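Local coordinates for SusD superfamily protein (Parabacteroides distasonis, PDB 3OTN), which is a putative outer-membrane protein of the SusD family that probably binds nutrient glycans for uptake, at residues A[33-38]-A[79-84]; A[57-62]-A[282-287]. One frame throughout, in Å; residues are numbered along the deposited sequence. Where two conformers were deposited one is given.

Contact 1 of 2, residues A[33-38]-A[79-84]; sequences FNKMTP and IEDWWQ. With ACT (acetate ion), chain E.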
ATOM      1  N   PHE A  33      -0.925   6.283   5.655  1.00 16.21           N
ATOM      2  CA  PHE A  33      -0.394   5.245   4.757  1.00 18.40           C
ATOM      3  C   PHE A  33       1.079   4.938   5.059  1.00 18.71           C
ATOM      4  O   PHE A  33       1.601   3.915   4.591  1.00 15.87           O
ATOM      5  CB  PHE A  33      -0.606   5.601   3.269  1.00 18.36           C
ATOM      6  CG  PHE A  33      -2.043   5.927   2.928  1.00 18.84           C
ATOM      7  CD1 PHE A  33      -3.058   5.028   3.243  1.00 26.13           C
ATOM      8  CD2 PHE A  33      -2.382   7.118   2.308  1.00 22.39           C
ATOM      9  CE1 PHE A  33      -4.402   5.336   2.986  1.00 27.48           C
ATOM     10  CE2 PHE A  33      -3.719   7.436   2.048  1.00 20.70           C
ATOM     11  CZ  PHE A  33      -4.724   6.547   2.413  1.00 20.32           C
ATOM     12  N   ASN A  34       1.745   5.838   5.795  1.00 16.13           N
ATOM     13  CA  ASN A  34       3.109   5.578   6.305  1.00 15.46           C
ATOM     14  C   ASN A  34       3.405   6.614   7.348  1.00 16.94           C
ATOM     15  O   ASN A  34       3.717   7.769   7.039  1.00 19.66           O
ATOM     16  CB  ASN A  34       4.141   5.624   5.163  1.00 17.23           C
ATOM     17  CG  ASN A  34       5.536   5.255   5.607  1.00 17.30           C
ATOM     18  OD1 ASN A  34       5.957   5.576   6.702  1.00 22.71           O
ATOM     19  ND2 ASN A  34       6.283   4.587   4.712  1.00 16.66           N
ATOM     20  N   LYS A  35       3.234   6.230   8.602  1.00 17.32           N
ATOM     21  CA  LYS A  35       3.620   7.089   9.680  1.00 18.36           C
ATOM     22  C   LYS A  35       4.050   6.271  10.880  1.00 17.18           C
ATOM     23  O   LYS A  35       3.578   5.136  11.092  1.00 14.23           O
ATOM     24  CB  LYS A  35       2.480   8.036  10.077  1.00 21.46           C
ATOM     25  CG  LYS A  35       1.272   7.378  10.746  1.00 20.73           C
ATOM     26  CD  LYS A  35       0.307   8.430  11.311  1.00 26.92           C
ATOM     27  CE  LYS A  35      -0.332   7.978  12.607  1.00 34.22           C
ATOM     28  NZ  LYS A  35      -1.365   8.945  13.126  1.00 32.55           N
HETATM   29  N   MSE A  36       4.867   6.906  11.708  1.00 17.51           N
HETATM   30  CA  MSE A  36       5.349   6.297  12.935  1.00 18.65           C
HETATM   31  C   MSE A  36       4.232   6.330  13.976  1.00 18.66           C
HETATM   32  O   MSE A  36       3.479   7.318  14.064  1.00 19.03           O
HETATM   33  CB  MSE A  36       6.563   7.011  13.469  1.00 21.59           C
HETATM   34  CG  MSE A  36       7.765   7.026  12.525  1.00 19.85           C
HETATM   35 SE   MSE A  36       8.437   5.332  11.828  0.75 20.94          SE
HETATM   36  CE  MSE A  36       8.874   4.452  13.564  1.00 28.90           C
ATOM     37  N   THR A  37       4.140   5.247  14.733  1.00 18.97           N
ATOM     38  CA  THR A  37       3.112   5.067  15.764  1.00 21.56           C
ATOM     39  C   THR A  37       3.783   4.794  17.145  1.00 22.29           C
ATOM     40  O   THR A  37       4.996   4.623  17.235  1.00 21.83           O
ATOM     41  CB  THR A  37       2.098   3.936  15.352  1.00 22.46           C
ATOM     42  OG1 THR A  37       2.806   2.719  15.123  1.00 23.00           O
ATOM     43  CG2 THR A  37       1.312   4.320  14.088  1.00 18.57           C
ATOM     44  N   PRO A  38       3.008   4.799  18.233  1.00 25.03           N
ATOM     45  CA  PRO A  38       3.651   4.598  19.562  1.00 28.31           C
ATOM     46  C   PRO A  38       4.307   3.255  19.651  1.00 31.18           C
ATOM     47  O   PRO A  38       3.744   2.285  19.178  1.00 26.44           O
ATOM     48  CB  PRO A  38       2.475   4.661  20.524  1.00 29.58           C
ATOM     49  CG  PRO A  38       1.548   5.568  19.887  1.00 29.41           C
ATOM     50  CD  PRO A  38       1.647   5.311  18.376  1.00 26.04           C
ATOM     51  N   ILE A  79      -4.066  -0.848  14.461  1.00 20.85           N
ATOM     52  CA  ILE A  79      -5.454  -0.781  14.084  1.00 19.25           C
ATOM     53  C   ILE A  79      -6.126   0.549  14.547  1.00 20.16           C
ATOM     54  O   ILE A  79      -6.952   1.097  13.829  1.00 19.26           O
ATOM     55  CB  ILE A  79      -6.279  -2.044  14.524  1.00 23.39           C
ATOM     56  CG1 ILE A  79      -6.274  -2.212  16.050  1.00 21.41           C
ATOM     57  CG2 ILE A  79      -5.768  -3.330  13.790  1.00 17.83           C
ATOM     58  CD1 ILE A  79      -7.035  -3.404  16.541  1.00 17.10           C
ATOM     59  N   GLU A  80      -5.770   1.069  15.719  1.00 18.98           N
ATOM     60  CA  GLU A  80      -6.317   2.352  16.186  0.50 19.58           C
ATOM     61  C   GLU A  80      -5.948   3.493  15.255  1.00 19.41           C
ATOM     62  O   GLU A  80      -6.775   4.346  14.951  1.00 17.67           O
ATOM     63  CB  GLU A  80      -5.812   2.702  17.596  0.50 21.14           C
ATOM     64  CG  GLU A  80      -6.593   2.047  18.662  0.50 15.88           C
ATOM     65  CD  GLU A  80      -5.997   2.238  20.036  0.50 20.98           C
ATOM     66  OE1 GLU A  80      -4.882   1.714  20.298  0.50 20.98           O
ATOM     67  OE2 GLU A  80      -6.688   2.865  20.856  0.50 14.18           O
ATOM     68  N   ASP A  81      -4.683   3.512  14.834  1.00 17.26           N
ATOM     69  CA  ASP A  81      -4.151   4.594  13.990  1.00 21.19           C
ATOM     70  C   ASP A  81      -4.844   4.579  12.630  1.00 20.14           C
ATOM     71  O   ASP A  81      -5.221   5.620  12.105  1.00 15.53           O
ATOM     72  CB  ASP A  81      -2.632   4.431  13.811  1.00 19.11           C
ATOM     73  CG  ASP A  81      -1.908   4.305  15.153  1.00 26.27           C
ATOM     74  OD1 ASP A  81      -1.568   5.347  15.717  1.00 25.43           O
ATOM     75  OD2 ASP A  81      -1.768   3.176  15.674  1.00 29.11           O
ATOM     76  N   TRP A  82      -5.007   3.378  12.088  1.00 19.09           N
ATOM     77  CA  TRP A  82      -5.641   3.217  10.804  1.00 18.72           C
ATOM     78  C   TRP A  82      -7.092   3.652  10.854  1.00 20.26           C
ATOM     79  O   TRP A  82      -7.522   4.382   9.971  1.00 20.19           O
ATOM     80  CB  TRP A  82      -5.549   1.791  10.274  1.00 18.22           C
ATOM     81  CG  TRP A  82      -4.280   1.455   9.580  1.00 13.52           C
ATOM     82  CD1 TRP A  82      -3.203   0.797  10.102  1.00 18.42           C
ATOM     83  CD2 TRP A  82      -3.973   1.703   8.216  1.00 15.81           C
ATOM     84  NE1 TRP A  82      -2.225   0.642   9.148  1.00 20.06           N
ATOM     85  CE2 TRP A  82      -2.673   1.195   7.977  1.00 22.21           C
ATOM     86  CE3 TRP A  82      -4.654   2.320   7.175  1.00 13.60           C
ATOM     87  CZ2 TRP A  82      -2.058   1.265   6.721  1.00 19.62           C
ATOM     88  CZ3 TRP A  82      -4.029   2.414   5.925  1.00 20.31           C
ATOM     89  CH2 TRP A  82      -2.755   1.859   5.710  1.00 17.90           C
ATOM     90  N   TRP A  83      -7.825   3.234  11.886  1.00 17.84           N
ATOM     91  CA  TRP A  83      -9.239   3.622  12.013  1.00 19.29           C
ATOM     92  C   TRP A  83      -9.422   5.132  12.226  1.00 17.57           C
ATOM     93  O   TRP A  83     -10.162   5.765  11.526  1.00 18.76           O
ATOM     94  CB  TRP A  83      -9.881   2.875  13.181  1.00 18.73           C
ATOM     95  CG  TRP A  83     -11.343   3.084  13.333  1.00 17.53           C
ATOM     96  CD1 TRP A  83     -11.967   4.104  13.988  1.00 15.90           C
ATOM     97  CD2 TRP A  83     -12.361   2.226  12.863  1.00 16.37           C
ATOM     98  NE1 TRP A  83     -13.331   3.944  13.943  1.00 22.14           N
ATOM     99  CE2 TRP A  83     -13.610   2.801  13.242  1.00 18.05           C
ATOM    100  CE3 TRP A  83     -12.360   1.035  12.125  1.00 18.74           C
ATOM    101  CZ2 TRP A  83     -14.834   2.206  12.922  1.00 21.34           C
ATOM    102  CZ3 TRP A  83     -13.594   0.438  11.797  1.00 21.34           C
ATOM    103  CH2 TRP A  83     -14.808   1.023  12.212  1.00 22.35           C
ATOM    104  N   GLN A  84      -8.749   5.674  13.215  1.00 20.65           N
ATOM    105  CA  GLN A  84      -8.912   7.083  13.580  1.00 21.99           C
ATOM    106  C   GLN A  84      -8.472   8.021  12.456  1.00 21.01           C
ATOM    107  O   GLN A  84      -9.181   8.993  12.160  1.00 20.87           O
ATOM    108  CB  GLN A  84      -8.147   7.405  14.858  1.00 22.16           C
ATOM    109  CG  GLN A  84      -8.672   6.698  16.071  1.00 28.88           C
ATOM    110  CD  GLN A  84      -7.844   6.945  17.336  1.00 42.42           C
ATOM    111  OE1 GLN A  84      -6.866   7.702  17.333  1.00 44.01           O
ATOM    112  NE2 GLN A  84      -8.255   6.311  18.431  1.00 51.95           N
TER
HETATM  113  C   ACT E 603     -16.120   6.136  13.374  1.00 44.44           C
HETATM  114  O   ACT E 603     -16.058   5.118  14.113  1.00 39.80           O
HETATM  115  OXT ACT E 603     -15.633   7.248  13.754  1.00 43.59           O
HETATM  116  CH3 ACT E 603     -16.760   6.027  12.048  1.00 43.32           C

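Contact 2 of 2, residues A[57-62]-A[282-287]; sequences SENSQS and YGSLIP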
ATOM      1  N   SER A  57      10.248  -9.572  12.769  1.00 27.77           N
ATOM      2  CA  SER A  57      10.786  -8.407  13.450  1.00 29.13           C
ATOM      3  C   SER A  57      11.943  -8.853  14.320  1.00 32.01           C
ATOM      4  O   SER A  57      11.917  -9.965  14.835  1.00 33.93           O
ATOM      5  CB  SER A  57       9.695  -7.776  14.320  1.00 29.08           C
ATOM      6  OG  SER A  57      10.179  -6.612  14.977  1.00 26.80           O
ATOM      7  N   GLU A  58      12.979  -8.024  14.414  1.00 32.12           N
ATOM      8  CA  GLU A  58      14.009  -8.147  15.466  1.00 36.55           C
ATOM      9  C   GLU A  58      13.661  -7.225  16.679  1.00 42.59           C
ATOM     10  O   GLU A  58      14.394  -7.189  17.657  1.00 49.80           O
ATOM     11  CB  GLU A  58      15.373  -7.701  14.937  1.00 33.12           C
ATOM     12  CG  GLU A  58      15.923  -8.516  13.850  1.00 31.86           C
ATOM     13  CD  GLU A  58      17.218  -7.961  13.247  1.00 33.91           C
ATOM     14  OE1 GLU A  58      17.452  -6.731  13.211  1.00 30.05           O
ATOM     15  OE2 GLU A  58      18.013  -8.786  12.782  1.00 44.11           O
ATOM     16  N   ASN A  59      12.561  -6.477  16.579  1.00 46.60           N
ATOM     17  CA  ASN A  59      12.174  -5.404  17.497  1.00 46.32           C
ATOM     18  C   ASN A  59      10.946  -5.872  18.310  1.00 49.46           C
ATOM     19  O   ASN A  59       9.832  -5.969  17.790  1.00 52.39           O
ATOM     20  CB  ASN A  59      11.860  -4.163  16.657  1.00 43.62           C
ATOM     21  CG  ASN A  59      11.200  -2.988  17.453  1.00 50.15           C
ATOM     22  OD1 ASN A  59      11.321  -2.848  18.689  1.00 50.08           O
ATOM     23  ND2 ASN A  59      10.507  -2.120  16.706  1.00 50.53           N
ATOM     24  N   SER A  60      11.180  -6.129  19.587  1.00 49.80           N
ATOM     25  CA  SER A  60      10.178  -6.627  20.557  1.00 48.18           C
ATOM     26  C   SER A  60       8.958  -5.707  20.816  1.00 46.06           C
ATOM     27  O   SER A  60       7.878  -6.172  21.220  1.00 40.88           O
ATOM     28  CB  SER A  60      10.905  -6.858  21.900  1.00 47.73           C
ATOM     29  OG  SER A  60      11.409  -5.619  22.425  1.00 46.80           O
ATOM     30  N   GLN A  61       9.171  -4.408  20.622  1.00 43.83           N
ATOM     31  CA  GLN A  61       8.149  -3.389  20.851  1.00 47.53           C
ATOM     32  C   GLN A  61       7.160  -3.219  19.693  1.00 44.40           C
ATOM     33  O   GLN A  61       6.184  -2.491  19.840  1.00 44.89           O
ATOM     34  CB  GLN A  61       8.821  -2.033  21.105  1.00 48.51           C
ATOM     35  CG  GLN A  61       9.793  -2.065  22.271  1.00 51.41           C
ATOM     36  CD  GLN A  61       9.074  -2.284  23.586  1.00 55.03           C
ATOM     37  OE1 GLN A  61       8.375  -1.394  24.072  1.00 50.11           O
ATOM     38  NE2 GLN A  61       9.220  -3.483  24.155  1.00 49.04           N
ATOM     39  N   SER A  62       7.441  -3.850  18.550  1.00 44.17           N
ATOM     40  CA  SER A  62       6.605  -3.736  17.333  1.00 42.18           C
ATOM     41  C   SER A  62       5.333  -4.565  17.391  1.00 44.09           C
ATOM     42  O   SER A  62       4.498  -4.465  16.479  1.00 48.03           O
ATOM     43  CB  SER A  62       7.388  -4.129  16.086  1.00 37.50           C
ATOM     44  OG  SER A  62       7.954  -5.426  16.200  1.00 36.23           O
ATOM     45  N   TYR A 282      15.867   0.224  13.704  1.00 24.44           N
ATOM     46  CA  TYR A 282      14.763  -0.436  14.358  1.00 24.83           C
ATOM     47  C   TYR A 282      14.712  -1.924  14.115  1.00 26.67           C
ATOM     48  O   TYR A 282      14.418  -2.670  15.039  1.00 25.38           O
ATOM     49  CB  TYR A 282      13.438   0.146  13.882  1.00 24.50           C
ATOM     50  CG  TYR A 282      13.214   1.602  14.218  1.00 25.48           C
ATOM     51  CD1 TYR A 282      13.475   2.098  15.490  1.00 33.76           C
ATOM     52  CD2 TYR A 282      12.656   2.469  13.287  1.00 29.38           C
ATOM     53  CE1 TYR A 282      13.242   3.428  15.809  1.00 34.25           C
ATOM     54  CE2 TYR A 282      12.402   3.815  13.609  1.00 33.26           C
ATOM     55  CZ  TYR A 282      12.701   4.276  14.868  1.00 32.47           C
ATOM     56  OH  TYR A 282      12.464   5.586  15.205  1.00 34.79           O
ATOM     57  N   GLY A 283      14.910  -2.347  12.861  1.00 22.57           N
ATOM     58  CA  GLY A 283      14.809  -3.760  12.545  1.00 24.08           C
ATOM     59  C   GLY A 283      13.411  -4.336  12.736  1.00 22.70           C
ATOM     60  O   GLY A 283      13.302  -5.504  13.087  1.00 23.52           O
ATOM     61  N   SER A 284      12.378  -3.535  12.480  1.00 22.25           N
ATOM     62  CA  SER A 284      10.954  -3.921  12.703  1.00 23.41           C
ATOM     63  C   SER A 284      10.309  -4.730  11.570  1.00 21.79           C
ATOM     64  O   SER A 284       9.206  -5.291  11.745  1.00 19.63           O
ATOM     65  CB  SER A 284      10.056  -2.681  12.844  1.00 22.69           C
ATOM     66  OG  SER A 284      10.475  -1.808  13.821  1.00 28.28           O
ATOM     67  N   LEU A 285      10.919  -4.699  10.382  1.00 20.69           N
ATOM     68  CA  LEU A 285      10.419  -5.451   9.233  1.00 21.71           C
ATOM     69  C   LEU A 285      11.591  -6.125   8.522  1.00 23.72           C
ATOM     70  O   LEU A 285      12.453  -5.473   7.912  1.00 23.76           O
ATOM     71  CB  LEU A 285       9.612  -4.572   8.282  1.00 22.80           C
ATOM     72  CG  LEU A 285       8.668  -5.310   7.314  1.00 27.41           C
ATOM     73  CD1 LEU A 285       7.564  -6.096   8.048  1.00 26.63           C
ATOM     74  CD2 LEU A 285       8.032  -4.284   6.366  1.00 32.47           C
ATOM     75  N   ILE A 286      11.643  -7.438   8.687  1.00 22.25           N
ATOM     76  CA  ILE A 286      12.745  -8.260   8.265  1.00 22.13           C
ATOM     77  C   ILE A 286      12.135  -9.312   7.341  1.00 22.73           C
ATOM     78  O   ILE A 286      11.160  -9.944   7.737  1.00 24.43           O
ATOM     79  CB  ILE A 286      13.350  -8.946   9.507  1.00 24.52           C
ATOM     80  CG1 ILE A 286      13.715  -7.910  10.586  1.00 26.95           C
ATOM     81  CG2 ILE A 286      14.599  -9.816   9.126  1.00 26.22           C
ATOM     82  CD1 ILE A 286      14.725  -6.860  10.132  1.00 21.85           C
ATOM     83  N   PRO A 287      12.709  -9.530   6.133  1.00 21.30           N
ATOM     84  CA  PRO A 287      12.140 -10.554   5.261  1.00 21.73           C
ATOM     85  C   PRO A 287      12.486 -11.943   5.784  1.00 22.13           C
ATOM     86  O   PRO A 287      13.515 -12.112   6.431  1.00 21.90           O
ATOM     87  CB  PRO A 287      12.834 -10.290   3.935  1.00 19.82           C
ATOM     88  CG  PRO A 287      14.222  -9.813   4.341  1.00 22.01           C
ATOM     89  CD  PRO A 287      14.029  -9.080   5.651  1.00 21.58           C
TER

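Contact 1 of 2, residues A[33-38]-A[79-84]
Phe33 and Trp82 meet with CD1 of the phenyl ring 3.9 Å from CZ3 of the indole; Trp82 CZ3 lies close to the phenyl plane at that ring's edge, and the two side chains run at about a right angle. Helix 108-133 packs on the pair, Leu124 and Tyr128 against Phe33 and Ile132 against Trp82, while Trp82 NE1 is bonded to the carbonyl of Thr44. Trp83 has the O of an acetate, probably from the crystallisation liquor, at its edge in the indole plane, NE1 donating to it at 3.0 Å through a bent bond (139°); Phe133 meets the Trp83 ring edge-to-face.

Further along, Thr37 presses its methyl CG2 on the Asp81 carboxylate, 3.4 Å from CG. CG2 stands anti to the Thr37 carbonyl carbon, which aims the methyl rather than OG1 at the helix. Lys35 NZ forms its salt bridge with Asp85, a helical turn on, and stands 4.4 Å from Asp81 OD1, beyond salt-bridge range. In this N-terminal, probably TPR-like part of the SusD fold, segment 33-38 is thus joined to helix 79-100 by apolar packing and a methyl against a carboxylate, the lysine probably adding only a longer-range attraction to Asp81.

Contact 2 of 2, residues A[57-62]-A[282-287]
Glu58 N donates to Gly283 O at 2.9 Å with an N-H...O angle of 158°, so the two loops are tied backbone to backbone. Beside this bond Asn59 gives its amide ND2 to Ser284 OG, also at 2.9 Å, although the placing of ND2 is less sure. The Asn59 CB rests 3.4 Å from Tyr282 O. Glu58 also lays its CG across Ile286 CG1 at 4.0 Å, the two side chains crossing at about a right angle.

Gly283 has a phi of 65°, a positive value that glycine adopts easily, and a CB there would fall against Glu58 OE1. Next to it lies a short antiparallel sheet of 55-56 with 286-287, in which Ile286 and Thr56 are bonded through their backbones; the Glu58-Gly283 bond lies just past its end. The contact thereby joins two parts of the chain 220 residues apart.

A second layer shapes the loop 57-62. Ser57 OG, anti to its own N (chi1 -179°), accepts from Asn59 N at 2.9 Å and closes an ST turn; Asn59 OD1 receives Gln61 N from above the carbonyl plane at 3.3 Å, an Asx turn. Asn59 O accepts from the backbone N of Ser62. Asn59 thus appears to use both ends of its amide, and an alanine here would probably leave Ser284 OG without this donor and set the turn at Gln61 free to shift.

Outward again, Ser284 OG is bonded to Gly41 O, and the backbone O of Ser284 to the hydroxyl of Tyr50. The Glu58 carboxylate is fixed at both oxygens, OE1 by the backbone N of Ser271 and OE2 by the hydroxyl of Tyr335, while Trp40 meets the Tyr282 ring edge to face.

The centres of contact 1 and contact 2 lie about 17 Å apart, yet the two touch: the selenomethionine methyl CE of Met36 packs 3.6 Å from Tyr282 CE2, so a residue of 33-38 reaches the start of 282-287. Along the chain their segments alternate, 33-38 and 57-62 preceding 79-84 and 282-287. The centre of contact 1 lies about 13 Å, and that of contact 2 about 19 Å, from the centre of the chain. Residues 40-42 touch both: Thr37 packs on Cys42, while Gly41 and Trp40 serve Ser284 and Tyr282. The acetate at Trp83 is no evidence of a sugar site.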